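Local coordinates for 33-36 kDa outer membrane protein (Acinetobacter baumannii, PDB 6GIE) that probably forms a beta-barrel channel in the outer membrane through which small molecules may pass, at residues A[269-274]-A[289-294]; A[30-35]-A[44-49]; A[237-242]-A[255-260]. All blocks are in the same frame, centred on the assembly; numbering follows the deposited sequence.

Interaction 1 (A[269-274]-A[289-294]); sequences GADFVK and GLNAKF. With C8E ((hydroxyethyloxy)tri(ethyloxy)octane), chain C; C8E ((hydroxyethyloxy)tri(ethyloxy)octane), chain D.
N291 lays its side-chain amide against the backbone of G269 and reaches on to D271. ND2 of N291 stands 3.6 Å from C of G269, while OD1 of N291 lies 3.4 Å from CA of G269, close against the backbone. The chi1 of 62° sets CG of N291 between its own N and carbonyl carbon, which swings the amide over the neighbouring strand. There ND2 of N291 gives OD2 of D271 a weak, bent hydrogen bond of 2.9 Å, with 127° at the hydrogen; the carboxylate and amide planes lie 29° apart. Water 1 lies 2.7 Å from OD1 of D271, to which it probably donates, and is a weak, long acceptor for ND2 of N291. Under these polar ends runs an antiparallel pairing: N of N291 bonds to O of G269 at 2.8 Å, and N of D271 to O of G289 at 2.8 Å. The sheet face carrying A270 and L290 is apolar, with CB of A270 3.9 Å from CD2 of L290. Detergent lies over this face: CB of A270 is 3.6 Å from C10 of the C8E in chain C, consistent with this being the side that meets lipid in the membrane. The contact joins the last hairpin of the chain, strands 266-276 and 285-295. Strand 252-261 flanks it through backbone bonds of A270 to T258 and F272 to G256, and strand 22-35 borders the other edge, where L290 pairs with S31.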
loop_
_atom_site.group_PDB
_atom_site.type_symbol
_atom_site.label_atom_id
_atom_site.label_comp_id
_atom_site.label_asym_id
_atom_site.label_seq_id
_atom_site.Cartn_x
_atom_site.Cartn_y
_atom_site.Cartn_z
ATOM N N GLY A 269 -7.750 9.676 -7.112
ATOM C CA GLY A 269 -6.408 9.500 -7.532
ATOM C C GLY A 269 -6.209 8.860 -8.859
ATOM O O GLY A 269 -7.122 8.304 -9.463
ATOM N N ALA A 270 -4.940 8.910 -9.279
ATOM C CA ALA A 270 -4.562 8.490 -10.588
ATOM C C ALA A 270 -3.230 7.807 -10.584
ATOM O O ALA A 270 -2.336 8.193 -9.817
ATOM C CB ALA A 270 -4.562 9.727 -11.548
ATOM N N ASP A 271 -3.051 6.852 -11.491
ATOM C CA ASP A 271 -1.774 6.097 -11.542
ATOM C C ASP A 271 -1.395 5.857 -12.990
ATOM O O ASP A 271 -2.253 5.516 -13.842
ATOM C CB ASP A 271 -1.898 4.716 -10.843
ATOM C CG ASP A 271 -2.498 4.799 -9.454
ATOM O OD1 ASP A 271 -1.834 5.375 -8.542
ATOM O OD2 ASP A 271 -3.661 4.318 -9.277
ATOM N N PHE A 272 -0.117 6.033 -13.289
ATOM C CA PHE A 272 0.376 5.745 -14.603
ATOM C C PHE A 272 1.602 4.878 -14.408
ATOM O O PHE A 272 2.552 5.304 -13.738
ATOM C CB PHE A 272 0.730 7.039 -15.350
ATOM C CG PHE A 272 1.456 6.798 -16.644
ATOM C CD1 PHE A 272 1.026 5.814 -17.523
ATOM C CD2 PHE A 272 2.495 7.581 -17.029
ATOM C CE1 PHE A 272 1.662 5.568 -18.727
ATOM C CE2 PHE A 272 3.133 7.367 -18.270
ATOM C CZ PHE A 272 2.729 6.334 -19.101
ATOM N N VAL A 273 1.628 3.710 -15.050
ATOM C CA VAL A 273 2.647 2.675 -14.753
ATOM C C VAL A 273 3.138 2.071 -16.027
ATOM O O VAL A 273 2.350 1.667 -16.875
ATOM C CB VAL A 273 2.108 1.599 -13.805
ATOM C CG1 VAL A 273 3.146 0.514 -13.496
ATOM C CG2 VAL A 273 1.720 2.234 -12.468
ATOM N N LYS A 274 4.436 2.089 -16.229
ATOM C CA LYS A 274 4.993 1.531 -17.422
ATOM C C LYS A 274 5.784 0.327 -17.039
ATOM O O LYS A 274 6.351 0.308 -15.947
ATOM C CB LYS A 274 5.979 2.503 -18.042
ATOM C CG LYS A 274 5.341 3.743 -18.612
ATOM C CD LYS A 274 6.263 4.577 -19.499
ATOM C CE LYS A 274 6.526 3.919 -20.838
ATOM N NZ LYS A 274 7.212 4.793 -21.818
ATOM N N GLY A 289 -4.698 4.359 -14.569
ATOM C CA GLY A 289 -5.544 3.987 -13.472
ATOM C C GLY A 289 -6.108 5.178 -12.734
ATOM O O GLY A 289 -5.467 6.208 -12.644
ATOM N N LEU A 290 -7.355 5.036 -12.293
ATOM C CA LEU A 290 -8.014 5.958 -11.442
ATOM C C LEU A 290 -8.520 5.224 -10.208
ATOM O O LEU A 290 -8.972 4.086 -10.288
ATOM C CB LEU A 290 -9.235 6.527 -12.152
ATOM C CG LEU A 290 -8.968 7.429 -13.369
ATOM C CD1 LEU A 290 -10.278 8.070 -13.811
ATOM C CD2 LEU A 290 -7.968 8.516 -13.113
ATOM N N ASN A 291 -8.520 5.932 -9.100
ATOM C CA ASN A 291 -8.976 5.390 -7.889
ATOM C C ASN A 291 -9.713 6.424 -7.006
ATOM O O ASN A 291 -9.662 7.649 -7.223
ATOM C CB ASN A 291 -7.804 4.708 -7.165
ATOM C CG ASN A 291 -6.728 5.665 -6.816
ATOM O OD1 ASN A 291 -6.914 6.514 -5.938
ATOM N ND2 ASN A 291 -5.602 5.598 -7.540
ATOM N N ALA A 292 -10.422 5.897 -6.010
ATOM C CA ALA A 292 -11.200 6.729 -5.138
ATOM C C ALA A 292 -11.350 6.090 -3.793
ATOM O O ALA A 292 -11.369 4.840 -3.700
ATOM C CB ALA A 292 -12.594 6.925 -5.733
ATOM N N LYS A 293 -11.533 6.918 -2.764
ATOM C CA LYS A 293 -11.704 6.363 -1.446
ATOM C C LYS A 293 -12.580 7.208 -0.519
ATOM O O LYS A 293 -12.591 8.451 -0.603
ATOM C CB LYS A 293 -10.320 6.075 -0.843
ATOM C CG LYS A 293 -9.776 7.136 0.058
ATOM C CD LYS A 293 -8.348 6.846 0.576
ATOM C CE LYS A 293 -7.515 5.900 -0.309
ATOM N NZ LYS A 293 -6.060 6.081 -0.023
ATOM N N PHE A 294 -13.324 6.503 0.348
ATOM C CA PHE A 294 -14.284 7.110 1.218
ATOM C C PHE A 294 -13.976 6.634 2.622
ATOM O O PHE A 294 -13.813 5.418 2.883
ATOM C CB PHE A 294 -15.759 6.717 0.840
ATOM C CG PHE A 294 -16.071 6.932 -0.598
ATOM C CD1 PHE A 294 -15.570 6.039 -1.583
ATOM C CD2 PHE A 294 -16.788 8.078 -1.012
ATOM C CE1 PHE A 294 -15.810 6.278 -2.934
ATOM C CE2 PHE A 294 -17.010 8.312 -2.365
ATOM C CZ PHE A 294 -16.510 7.421 -3.323
HETATM C C6 C8E C . -4.207 16.204 -8.359
HETATM C C7 C8E C . -4.388 14.822 -8.913
HETATM C C8 C8E C . -5.432 14.034 -8.152
HETATM O O9 C8E C . -6.479 13.602 -9.050
HETATM C C10 C8E C . -6.162 12.557 -9.961
HETATM C C11 C8E C . -7.306 12.264 -10.924
HETATM O O12 C8E C . -7.166 12.774 -12.266
HETATM C C13 C8E C . -5.878 13.031 -12.750
HETATM C C14 C8E C . -5.736 12.826 -14.242
HETATM O O15 C8E C . -4.381 12.386 -14.302
HETATM C C16 C8E C . -3.873 11.917 -15.514
HETATM C C17 C8E C . -2.855 10.846 -15.165
HETATM O O18 C8E C . -2.191 11.112 -13.936
HETATM C C19 C8E C . -1.385 9.985 -13.561
HETATM C C20 C8E C . -0.665 10.265 -12.245
HETATM O O21 C8E C . 0.679 10.707 -12.485
HETATM O O12 C8E D . 10.267 6.087 -20.382
HETATM C C13 C8E D . 9.408 7.224 -20.472
HETATM C C14 C8E D . 9.014 7.688 -19.077
HETATM O O15 C8E D . 7.719 7.176 -18.760
HETATM C C16 C8E D . 6.956 7.951 -17.830
HETATM C C17 C8E D . 7.016 7.242 -16.490
HETATM O O18 C8E D . 6.285 7.935 -15.482
HETATM C C19 C8E D . 6.494 7.388 -14.190
HETATM C C20 C8E D . 7.777 7.893 -13.551
HETATM O O21 C8E D . 7.483 9.066 -12.781
HETATM O O HOH W 1 -2.698 7.363 -6.882
#

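Interaction 2 (A[30-35]-A[44-49]); sequences QSEYVD and TGTAQG
E32 and T44 pack closely where segments 30-35 and 44-49 run antiparallel, their short axes 163° apart. CG2 of T44, anti to its backbone N, is the branch presented to the carboxylate and lies 3.5 Å from OE2 of E32; OG1 of T44 is instead turned toward V34, 4.1 Å from its CG2. This is contact of methyl groups with a carboxylate oxygen and a hydroxyl, without a cross-strand side-chain hydrogen bond. The backbone beneath is firmer: N of E32 bonds to O of T44 at 2.9 Å, and N of T46 bonds to O of Q30 at 2.9 Å with a fairly straight 160° at the hydrogen. The return bond from N of Q30 to O of T46 is weak, bent to 123°. On the S31 and G45 face the packing is loose. G45 has no side chain to offer, S31 is exposed, and its CB comes no nearer than 4.1 Å to O of T44. The hydroxyl of T46 finds its partner on the next strand, bonding to ND2 of N80, while strand 285-295 borders the other flank, where V34 touches T287. Such hydrogen-bonded neighbours, with polar side chains on one face, are characteristic of a beta hairpin in the up-and-down meander of a porin barrel, here strands 22-35 and 43-52.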
loop_
_atom_site.group_PDB
_atom_site.type_symbol
_atom_site.label_atom_id
_atom_site.label_comp_id
_atom_site.label_asym_id
_atom_site.label_seq_id
_atom_site.Cartn_x
_atom_site.Cartn_y
_atom_site.Cartn_z
ATOM N N GLN A 30 -10.916 1.115 -7.516
ATOM C CA GLN A 30 -9.861 1.350 -8.465
ATOM C C GLN A 30 -10.090 0.582 -9.734
ATOM O O GLN A 30 -10.449 -0.585 -9.682
ATOM C CB GLN A 30 -8.561 0.918 -7.872
ATOM C CG GLN A 30 -7.430 1.211 -8.797
ATOM C CD GLN A 30 -6.153 0.529 -8.406
ATOM O OE1 GLN A 30 -6.063 -0.152 -7.373
ATOM N NE2 GLN A 30 -5.150 0.694 -9.245
ATOM N N SER A 31 -9.961 1.271 -10.871
ATOM C CA SER A 31 -10.040 0.685 -12.182
ATOM C C SER A 31 -8.770 0.983 -12.942
ATOM O O SER A 31 -8.183 2.096 -12.781
ATOM C CB SER A 31 -11.145 1.348 -12.989
ATOM O OG SER A 31 -12.381 0.808 -12.678
ATOM N N GLU A 32 -8.373 0.042 -13.804
ATOM C CA GLU A 32 -7.157 0.187 -14.557
ATOM C C GLU A 32 -7.250 -0.456 -15.907
ATOM O O GLU A 32 -7.935 -1.477 -16.091
ATOM C CB GLU A 32 -5.924 -0.356 -13.844
ATOM C CG GLU A 32 -5.790 -0.015 -12.366
ATOM C CD GLU A 32 -5.048 -1.091 -11.573
ATOM O OE1 GLU A 32 -3.834 -1.272 -11.808
ATOM O OE2 GLU A 32 -5.686 -1.760 -10.723
ATOM N N TYR A 33 -6.594 0.197 -16.866
ATOM C CA TYR A 33 -6.437 -0.322 -18.193
ATOM C C TYR A 33 -4.944 -0.509 -18.511
ATOM O O TYR A 33 -4.102 0.376 -18.281
ATOM C CB TYR A 33 -7.040 0.619 -19.180
ATOM C CG TYR A 33 -6.935 0.139 -20.605
ATOM C CD1 TYR A 33 -7.724 -0.933 -21.046
ATOM C CD2 TYR A 33 -6.082 0.763 -21.535
ATOM C CE1 TYR A 33 -7.673 -1.376 -22.363
ATOM C CE2 TYR A 33 -6.023 0.321 -22.857
ATOM C CZ TYR A 33 -6.827 -0.750 -23.270
ATOM O OH TYR A 33 -6.802 -1.229 -24.577
ATOM N N VAL A 34 -4.662 -1.677 -19.080
ATOM C CA VAL A 34 -3.320 -2.202 -19.241
ATOM C C VAL A 34 -3.140 -2.415 -20.749
ATOM O O VAL A 34 -3.810 -3.260 -21.361
ATOM C CB VAL A 34 -3.135 -3.533 -18.409
ATOM C CG1 VAL A 34 -1.670 -3.971 -18.349
ATOM C CG2 VAL A 34 -3.633 -3.377 -16.976
ATOM N N ASP A 35 -2.276 -1.629 -21.361
ATOM C CA ASP A 35 -2.038 -1.724 -22.822
ATOM C C ASP A 35 -0.648 -2.348 -23.084
ATOM O O ASP A 35 0.311 -2.003 -22.407
ATOM C CB ASP A 35 -2.176 -0.317 -23.444
ATOM C CG ASP A 35 -2.051 -0.311 -24.948
ATOM O OD1 ASP A 35 -1.919 -1.401 -25.540
ATOM O OD2 ASP A 35 -2.067 0.796 -25.557
ATOM N N THR A 44 -8.823 -4.108 -15.282
ATOM C CA THR A 44 -8.617 -4.491 -13.889
ATOM C C THR A 44 -9.514 -3.641 -13.007
ATOM O O THR A 44 -9.671 -2.454 -13.245
ATOM C CB THR A 44 -7.143 -4.302 -13.453
ATOM O OG1 THR A 44 -6.303 -5.084 -14.302
ATOM C CG2 THR A 44 -6.914 -4.755 -12.030
ATOM N N GLY A 45 -10.123 -4.268 -12.000
ATOM C CA GLY A 45 -10.860 -3.553 -10.946
ATOM C C GLY A 45 -10.550 -4.124 -9.558
ATOM O O GLY A 45 -10.368 -5.335 -9.415
ATOM N N THR A 46 -10.486 -3.245 -8.555
ATOM C CA THR A 46 -10.231 -3.597 -7.161
ATOM C C THR A 46 -11.130 -2.753 -6.279
ATOM O O THR A 46 -11.230 -1.539 -6.464
ATOM C CB THR A 46 -8.804 -3.355 -6.757
ATOM O OG1 THR A 46 -7.970 -4.032 -7.667
ATOM C CG2 THR A 46 -8.511 -3.906 -5.327
ATOM N N ALA A 47 -11.838 -3.440 -5.386
ATOM C CA ALA A 47 -12.608 -2.870 -4.302
ATOM C C ALA A 47 -12.010 -3.486 -3.008
ATOM O O ALA A 47 -11.666 -4.670 -2.982
ATOM C CB ALA A 47 -14.067 -3.245 -4.462
ATOM N N GLN A 48 -11.858 -2.675 -1.969
ATOM C CA GLN A 48 -11.412 -3.145 -0.690
ATOM C C GLN A 48 -12.028 -2.365 0.413
ATOM O O GLN A 48 -12.372 -1.178 0.274
ATOM C CB GLN A 48 -9.850 -3.222 -0.512
ATOM C CG GLN A 48 -9.087 -1.989 -0.721
ATOM C CD GLN A 48 -7.531 -2.129 -0.593
ATOM O OE1 GLN A 48 -6.986 -2.843 0.252
ATOM N NE2 GLN A 48 -6.842 -1.349 -1.389
ATOM N N GLY A 49 -12.181 -3.074 1.523
ATOM C CA GLY A 49 -12.795 -2.498 2.708
ATOM C C GLY A 49 -11.870 -2.654 3.882
ATOM O O GLY A 49 -11.318 -3.702 4.061
#

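Interaction 3 (A[237-242]-A[255-260]); sequences GASFAD and GGHTQY. With C8E ((hydroxyethyloxy)tri(ethyloxy)octane), chain C; C8E ((hydroxyethyloxy)tri(ethyloxy)octane), chain D; C8E ((hydroxyethyloxy)tri(ethyloxy)octane), chain E.
A beta hairpin of the porin barrel wall brings 237-242 and 255-260 together as antiparallel neighbours, and three glycines let the backbones carry most of the contact. N of G237 bonds to O of H257 at 2.7 Å, and N of H257 returns a bond to O of G237. At the other end N of G255 bonds to O of S239 at 2.9 Å, and N of S239 returns one to O of G255. Between these pairs A238 faces G256, and CA of A238 makes a CA-H...O contact of 3.1 Å to O of G255. The imidazole of H257 turns its edge to the facing strand, with CA of A238 near the ring plane; CG lies anti to the carbonyl carbon (chi1 -53°), which carries the ring across toward A238. Its ND1 is buried and has no polar partner in the model. The opposite face bears A238, whose CB is 3.6 Å from O15 of the C8E in chain E, and T258, which touches the C8E in chain C; C19 of the C8E in chain D is 3.3 Å from C of G255. Strand 220-229 borders one edge, where A238 bonds to T226 and K225 touches S239 and H257, while strand 266-276 borders the other, where H257 touches V273.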
loop_
_atom_site.group_PDB
_atom_site.type_symbol
_atom_site.label_atom_id
_atom_site.label_comp_id
_atom_site.label_asym_id
_atom_site.label_seq_id
_atom_site.Cartn_x
_atom_site.Cartn_y
_atom_site.Cartn_z
ATOM N N GLY A 237 3.616 11.258 -6.386
ATOM C CA GLY A 237 4.629 10.233 -6.059
ATOM C C GLY A 237 5.106 9.406 -7.220
ATOM O O GLY A 237 4.598 9.538 -8.338
ATOM N N ALA A 238 6.104 8.590 -6.943
ATOM C CA ALA A 238 6.718 7.792 -7.956
ATOM C C ALA A 238 7.180 6.469 -7.384
ATOM O O ALA A 238 7.329 6.318 -6.161
ATOM C CB ALA A 238 7.898 8.561 -8.602
ATOM N N SER A 239 7.422 5.512 -8.260
ATOM C CA SER A 239 7.755 4.173 -7.832
ATOM C C SER A 239 8.482 3.433 -8.902
ATOM O O SER A 239 8.450 3.768 -10.080
ATOM C CB SER A 239 6.472 3.341 -7.438
ATOM O OG SER A 239 5.670 3.188 -8.571
ATOM N N PHE A 240 9.159 2.395 -8.464
ATOM C CA PHE A 240 10.105 1.710 -9.314
ATOM C C PHE A 240 10.163 0.318 -8.783
ATOM O O PHE A 240 10.040 0.102 -7.560
ATOM C CB PHE A 240 11.521 2.335 -9.303
ATOM C CG PHE A 240 12.509 1.548 -10.117
ATOM C CD1 PHE A 240 12.617 1.738 -11.527
ATOM C CD2 PHE A 240 13.288 0.547 -9.520
ATOM C CE1 PHE A 240 13.501 0.973 -12.311
ATOM C CE2 PHE A 240 14.155 -0.232 -10.298
ATOM C CZ PHE A 240 14.248 -0.017 -11.694
ATOM N N ALA A 241 10.347 -0.632 -9.682
ATOM C CA ALA A 241 10.516 -1.987 -9.216
ATOM C C ALA A 241 11.270 -2.818 -10.247
ATOM O O ALA A 241 11.253 -2.561 -11.427
ATOM C CB ALA A 241 9.150 -2.591 -8.860
ATOM N N ASP A 242 12.034 -3.748 -9.750
ATOM C CA ASP A 242 12.773 -4.666 -10.609
ATOM C C ASP A 242 12.138 -6.033 -10.349
ATOM O O ASP A 242 12.050 -6.495 -9.185
ATOM C CB ASP A 242 14.271 -4.702 -10.262
ATOM C CG ASP A 242 15.067 -5.560 -11.216
ATOM O OD1 ASP A 242 14.921 -6.788 -11.148
ATOM O OD2 ASP A 242 15.855 -5.022 -12.044
ATOM N N GLY A 255 6.380 4.064 -12.151
ATOM C CA GLY A 255 5.128 4.715 -12.120
ATOM C C GLY A 255 5.102 6.082 -11.477
ATOM O O GLY A 255 5.982 6.447 -10.706
ATOM N N GLY A 256 4.065 6.842 -11.821
ATOM C CA GLY A 256 3.754 8.027 -11.086
ATOM C C GLY A 256 2.358 7.934 -10.597
ATOM O O GLY A 256 1.549 7.279 -11.203
ATOM N N HIS A 257 2.082 8.625 -9.515
ATOM C CA HIS A 257 0.857 8.453 -8.771
ATOM C C HIS A 257 0.468 9.778 -8.176
ATOM O O HIS A 257 1.313 10.488 -7.673
ATOM C CB HIS A 257 1.070 7.481 -7.600
ATOM C CG HIS A 257 1.671 6.202 -8.035
ATOM N ND1 HIS A 257 3.029 5.986 -7.994
ATOM C CD2 HIS A 257 1.134 5.146 -8.698
ATOM C CE1 HIS A 257 3.287 4.801 -8.523
ATOM N NE2 HIS A 257 2.156 4.276 -8.967
ATOM N N THR A 258 -0.819 10.009 -8.083
ATOM C CA THR A 258 -1.309 11.243 -7.586
ATOM C C THR A 258 -2.480 10.913 -6.703
ATOM O O THR A 258 -3.234 9.956 -7.017
ATOM C CB THR A 258 -1.742 12.056 -8.824
ATOM O OG1 THR A 258 -1.326 13.414 -8.742
ATOM C CG2 THR A 258 -3.096 11.941 -9.113
ATOM N N GLN A 259 -2.655 11.687 -5.622
ATOM C CA GLN A 259 -3.833 11.552 -4.865
ATOM C C GLN A 259 -4.260 12.831 -4.180
ATOM O O GLN A 259 -3.404 13.593 -3.683
ATOM C CB GLN A 259 -3.697 10.378 -3.856
ATOM C CG GLN A 259 -4.933 10.178 -2.971
ATOM C CD GLN A 259 -4.846 8.992 -2.025
ATOM O OE1 GLN A 259 -5.819 8.242 -1.873
ATOM N NE2 GLN A 259 -3.703 8.833 -1.353
ATOM N N TYR A 260 -5.579 13.098 -4.186
ATOM C CA TYR A 260 -6.069 14.334 -3.572
ATOM C C TYR A 260 -7.303 14.102 -2.748
ATOM O O TYR A 260 -8.276 13.557 -3.248
ATOM C CB TYR A 260 -6.385 15.437 -4.616
ATOM C CG TYR A 260 -6.958 16.735 -3.982
ATOM C CD1 TYR A 260 -6.196 17.504 -3.110
ATOM C CD2 TYR A 260 -8.239 17.154 -4.233
ATOM C CE1 TYR A 260 -6.703 18.652 -2.499
ATOM C CE2 TYR A 260 -8.767 18.312 -3.658
ATOM C CZ TYR A 260 -7.997 19.065 -2.785
ATOM O OH TYR A 260 -8.492 20.218 -2.199
HETATM C C6 C8E C . -4.207 16.204 -8.359
HETATM C C7 C8E C . -4.388 14.822 -8.913
HETATM C C8 C8E C . -5.432 14.034 -8.152
HETATM O O9 C8E C . -6.479 13.602 -9.050
HETATM C C10 C8E C . -6.162 12.557 -9.961
HETATM C C11 C8E C . -7.306 12.264 -10.924
HETATM O O12 C8E C . -7.166 12.774 -12.266
HETATM C C13 C8E C . -5.878 13.031 -12.750
HETATM C C14 C8E C . -5.736 12.826 -14.242
HETATM O O15 C8E C . -4.381 12.386 -14.302
HETATM C C16 C8E C . -3.873 11.917 -15.514
HETATM C C17 C8E C . -2.855 10.846 -15.165
HETATM O O18 C8E C . -2.191 11.112 -13.936
HETATM C C19 C8E C . -1.385 9.985 -13.561
HETATM C C20 C8E C . -0.665 10.265 -12.245
HETATM O O21 C8E C . 0.679 10.707 -12.485
HETATM O O12 C8E D . 10.267 6.087 -20.382
HETATM C C13 C8E D . 9.408 7.224 -20.472
HETATM C C14 C8E D . 9.014 7.688 -19.077
HETATM O O15 C8E D . 7.719 7.176 -18.760
HETATM C C16 C8E D . 6.956 7.951 -17.830
HETATM C C17 C8E D . 7.016 7.242 -16.490
HETATM O O18 C8E D . 6.285 7.935 -15.482
HETATM C C19 C8E D . 6.494 7.388 -14.190
HETATM C C20 C8E D . 7.777 7.893 -13.551
HETATM O O21 C8E D . 7.483 9.066 -12.781
HETATM C C14 C8E E . 7.321 12.983 -8.300
HETATM O O15 C8E E . 7.765 11.942 -7.431
HETATM C C16 C8E E . 8.815 12.347 -6.550
HETATM C C17 C8E E . 9.571 11.158 -5.965
HETATM O O18 C8E E . 10.664 10.777 -6.823
HETATM C C19 C8E E . 11.677 9.976 -6.202
HETATM C C20 C8E E . 11.556 8.516 -6.608
HETATM O O21 C8E E . 12.845 8.078 -7.025
#

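How the interactions relate
All three contacts are antiparallel hairpin pairings in one barrel wall. Interaction 3 is the most buried, interaction 1 intermediate, and interaction 2 lies at the surface. Interactions 3 and 1 are consecutive: strands 252-261 and 266-276 are neighbours, D271 lies beside H257, and NZ of K293 reaches OE1 of Q259. Interaction 2 adjoins interaction 1 on its other edge, with N291 packed beside Q30, bringing the chain's first and last strands together. Backbone bonds carry all three, but interaction 1 adds a weak amide-carboxylate bond with a water and interaction 3 a histidine edge, whereas interaction 2, about 16 Å from interaction 3 between centres, has threonine-glutamate packing and no cross-strand side-chain bond.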